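Side-chain contacts in putative nudix hydrolase family member (Chromobacterium violaceum, PDB 3F13), which is a putative Nudix hydrolase that probably uses magnesium, although its substrate is not established: residues F117-G120 with R121-L124; L124-Y127 with A128-R131. All coordinates share one frame; numbering follows the deposited sequence.

How the contacts relate
Contacts 1 and 2 are successive parts of one helix, 118-132. Contact 1 comes first and takes in the helix start at residues 117-124. Contact 2 follows at residues 124-131. Leu124 belongs to both, and the two centres lie about 11 Å apart. The helix packs on strand 70-78 of the mixed sheet. In contact 1 the strand is met by Ala122 and Ile123. In contact 2 it is met by Arg126, Tyr127 and Leu130, and the last two also reach helix 136-157. The helix therefore lies against the Nudix sheet along both contacts, and its second half also meets the C-terminal helix.

Contact 1 of 2, residues F117-G120 with R121-L124; sequences FVEG and RAIL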
# COMPACT_ATOMS: atom_id res chain seq x y z
N PHE B 117 3.19 -23.07 9.58
CA PHE B 117 3.12 -22.57 10.91
C PHE B 117 1.65 -22.33 11.29
O PHE B 117 0.84 -21.89 10.47
CB PHE B 117 3.93 -21.29 11.05
CG PHE B 117 4.09 -20.87 12.46
CD1 PHE B 117 5.09 -21.43 13.25
CD2 PHE B 117 3.21 -19.97 13.03
CE1 PHE B 117 5.23 -21.07 14.58
CE2 PHE B 117 3.33 -19.60 14.36
CZ PHE B 117 4.35 -20.15 15.14
N VAL B 118 1.29 -22.66 12.53
CA VAL B 118 -0.09 -22.56 13.01
C VAL B 118 -0.77 -21.19 12.80
O VAL B 118 -1.86 -21.12 12.26
CB VAL B 118 -0.18 -22.89 14.51
CG1 VAL B 118 0.89 -22.15 15.28
CG2 VAL B 118 -1.57 -22.52 15.04
N GLU B 119 -0.14 -20.12 13.29
CA GLU B 119 -0.64 -18.75 13.07
C GLU B 119 -0.75 -18.37 11.58
O GLU B 119 -1.67 -17.66 11.18
CB GLU B 119 0.25 -17.73 13.76
CG GLU B 119 0.47 -17.97 15.27
CD GLU B 119 -0.84 -18.03 16.07
OE1 GLU B 119 -1.92 -17.76 15.50
OE2 GLU B 119 -0.78 -18.34 17.29
N GLY B 120 0.21 -18.83 10.77
CA GLY B 120 0.13 -18.69 9.31
C GLY B 120 -1.16 -19.32 8.80
O GLY B 120 -1.89 -18.74 7.99
N ARG B 121 -1.48 -20.53 9.27
CA ARG B 121 -2.75 -21.14 8.85
C ARG B 121 -3.97 -20.39 9.34
O ARG B 121 -4.94 -20.24 8.60
CB ARG B 121 -2.85 -22.62 9.31
CG ARG B 121 -3.92 -23.37 8.56
CD ARG B 121 -4.01 -24.87 8.97
NE ARG B 121 -2.80 -25.61 8.59
CZ ARG B 121 -2.66 -26.32 7.47
NH1 ARG B 121 -3.64 -26.40 6.59
NH2 ARG B 121 -1.51 -26.97 7.24
N ALA B 122 -3.92 -19.91 10.58
CA ALA B 122 -5.04 -19.18 11.19
C ALA B 122 -5.32 -17.95 10.36
O ALA B 122 -6.49 -17.59 10.08
CB ALA B 122 -4.67 -18.74 12.59
N ILE B 123 -4.25 -17.28 9.95
CA ILE B 123 -4.45 -16.02 9.21
C ILE B 123 -5.08 -16.32 7.83
O ILE B 123 -5.95 -15.59 7.34
CB ILE B 123 -3.09 -15.27 9.09
CG1 ILE B 123 -2.70 -14.65 10.44
CG2 ILE B 123 -3.15 -14.25 7.93
CD1 ILE B 123 -1.19 -14.27 10.58
N LEU B 124 -4.63 -17.39 7.18
CA LEU B 124 -5.18 -17.73 5.88
C LEU B 124 -6.65 -18.12 5.95
O LEU B 124 -7.41 -17.88 5.00
CB LEU B 124 -4.38 -18.86 5.22
CG LEU B 124 -3.04 -18.41 4.66
CD1 LEU B 124 -2.29 -19.63 4.13
CD2 LEU B 124 -3.29 -17.33 3.59
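Ile123 lays its side chain over the carbonyl oxygen of Glu119, one turn earlier. Its CG1 is the closest side-chain atom, 3.3 Å from Glu119 O, and CD1 stays close to the same oxygen. The torsion explains this: CG1 stands beside the backbone N of Ile123 (chi1 -73°). The same oxygen accepts the Ile123 N-H at 2.9 Å. Leu124 repeats the pattern on Gly120, with CG 3.5 Å from Gly120 O. These turns open helix 118-132 of the Nudix domain. Phe117 is the N-cap residue, and its carbonyl O takes the first of the bonds, 2.9 Å from Arg121 N. Val118 CG1 lies over one face of the Phe117 ring, toward its rim, with Glu119 CB at the edge. On the same side of the helix as Ile123, Glu119 bends at chi2. Its OE1 comes to 4.1 Å from Ala122 CB, a loose approach, and is hydrogen-bonded to His77 of strand 70-78. Arg121 turns the other way. Its CB sits 3.5 Å from Val118 O, but the chain then bends at chi3 and leads away from residues 117-120. There NH1 is held by the carbonyl oxygens of Pro110 and Thr112. Ile123 also touches Phe75 and His77 of the strand.

Contact 2 of 2, residues L124-Y127 with A128-R131; sequences LRRY and ARLR
Tyr127 O accepts the N-H of Arg131 at 2.9 Å, with a fairly straight N-H...O angle of 163°. The CB of Arg131 rests on the same oxygen, 3.4 Å from Tyr127 O. From there the Arg131 chain runs extended from CG to NE and crosses the Tyr127 side chain at a slant. Its CD passes 4.1 Å from Tyr127 CE2. The guanidinium plane stands almost upright to the ring, 81° from it, so the two groups do not stack. Arg131 NE is 4.0 Å from Tyr127 OH. Both groups turn to Glu24 instead: Glu24 OE2 is hydrogen-bonded to Tyr127 OH and forms a salt bridge with Arg131 NE.

On another side of helix 118-132, Arg129 bends back at chi3 along the preceding turn. One face of its guanidinium lies over Arg126 CA, with NH2 3.6 Å from that atom. NH1 reaches Arg126 CG at 3.9 Å. The guanidinium planes of the two arginines are nearly parallel, 6° apart, but the groups lie too far apart to stack. Arg126 NE and Arg129 NH1 remain 4.8 Å apart. Ala128 packs its CB 3.3 Å from Leu124 O. Tyr127 and Leu130 meet Leu141 of helix 136-157. The like charges of Arg126 and Arg129 probably repel mildly, whereas the shared Glu24 carboxylate would draw Tyr127 and Arg131 to one point.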
# COMPACT_ATOMS: atom_id res chain seq x y z
N LEU B 124 -4.63 -17.39 7.18
CA LEU B 124 -5.18 -17.73 5.88
C LEU B 124 -6.65 -18.12 5.95
O LEU B 124 -7.41 -17.88 5.00
CB LEU B 124 -4.38 -18.86 5.22
CG LEU B 124 -3.04 -18.41 4.66
CD1 LEU B 124 -2.29 -19.63 4.13
CD2 LEU B 124 -3.29 -17.33 3.59
N ARG B 125 -7.06 -18.73 7.07
CA ARG B 125 -8.49 -19.05 7.21
C ARG B 125 -9.34 -17.77 7.25
O ARG B 125 -10.40 -17.69 6.62
CB ARG B 125 -8.75 -19.88 8.48
CG ARG B 125 -8.28 -21.28 8.34
CD ARG B 125 -9.17 -22.27 9.16
NE ARG B 125 -8.95 -23.59 8.58
CZ ARG B 125 -8.08 -24.45 9.06
NH1 ARG B 125 -7.89 -25.62 8.46
NH2 ARG B 125 -7.40 -24.13 10.15
N ARG B 126 -8.89 -16.78 8.00
CA ARG B 126 -9.62 -15.53 8.15
C ARG B 126 -9.64 -14.79 6.83
O ARG B 126 -10.64 -14.20 6.45
CB ARG B 126 -8.95 -14.67 9.21
CG ARG B 126 -9.78 -13.47 9.62
CD ARG B 126 -9.49 -13.20 11.12
NE ARG B 126 -9.81 -11.83 11.49
CZ ARG B 126 -9.19 -11.17 12.46
NH1 ARG B 126 -9.53 -9.93 12.73
NH2 ARG B 126 -8.20 -11.76 13.14
N TYR B 127 -8.50 -14.80 6.15
CA TYR B 127 -8.41 -14.17 4.83
C TYR B 127 -9.38 -14.85 3.86
O TYR B 127 -10.04 -14.22 3.04
CB TYR B 127 -6.99 -14.34 4.28
CG TYR B 127 -6.92 -13.97 2.81
CD1 TYR B 127 -7.04 -12.64 2.41
CD2 TYR B 127 -6.73 -14.93 1.82
CE1 TYR B 127 -6.98 -12.29 1.07
CE2 TYR B 127 -6.66 -14.58 0.47
CZ TYR B 127 -6.79 -13.25 0.12
OH TYR B 127 -6.72 -12.88 -1.21
N ALA B 128 -9.45 -16.17 3.94
CA ALA B 128 -10.39 -16.91 3.08
C ALA B 128 -11.83 -16.45 3.30
O ALA B 128 -12.58 -16.29 2.34
CB ALA B 128 -10.26 -18.39 3.33
N ARG B 129 -12.23 -16.24 4.56
CA ARG B 129 -13.57 -15.71 4.87
C ARG B 129 -13.73 -14.31 4.27
O ARG B 129 -14.70 -14.03 3.58
CB ARG B 129 -13.80 -15.60 6.38
CG ARG B 129 -14.49 -16.79 7.05
CD ARG B 129 -14.68 -16.54 8.57
NE ARG B 129 -13.51 -17.00 9.32
CZ ARG B 129 -12.83 -16.26 10.21
NH1 ARG B 129 -13.22 -15.02 10.50
NH2 ARG B 129 -11.76 -16.79 10.81
N LEU B 130 -12.77 -13.44 4.55
CA LEU B 130 -12.87 -12.03 4.13
C LEU B 130 -13.02 -11.90 2.62
O LEU B 130 -13.77 -11.08 2.12
CB LEU B 130 -11.63 -11.26 4.59
CG LEU B 130 -11.68 -9.73 4.50
CD1 LEU B 130 -12.91 -9.18 5.21
CD2 LEU B 130 -10.42 -9.15 5.13
N ARG B 131 -12.25 -12.70 1.90
CA ARG B 131 -12.28 -12.71 0.43
C ARG B 131 -13.72 -12.85 -0.12
O ARG B 131 -14.02 -12.33 -1.21
CB ARG B 131 -11.40 -13.88 -0.04
CG ARG B 131 -10.83 -13.86 -1.44
CD ARG B 131 -10.13 -15.25 -1.62
NE ARG B 131 -9.29 -15.43 -2.80
CZ ARG B 131 -9.76 -15.60 -4.04
NH1 ARG B 131 -11.07 -15.55 -4.26
NH2 ARG B 131 -8.92 -15.78 -5.06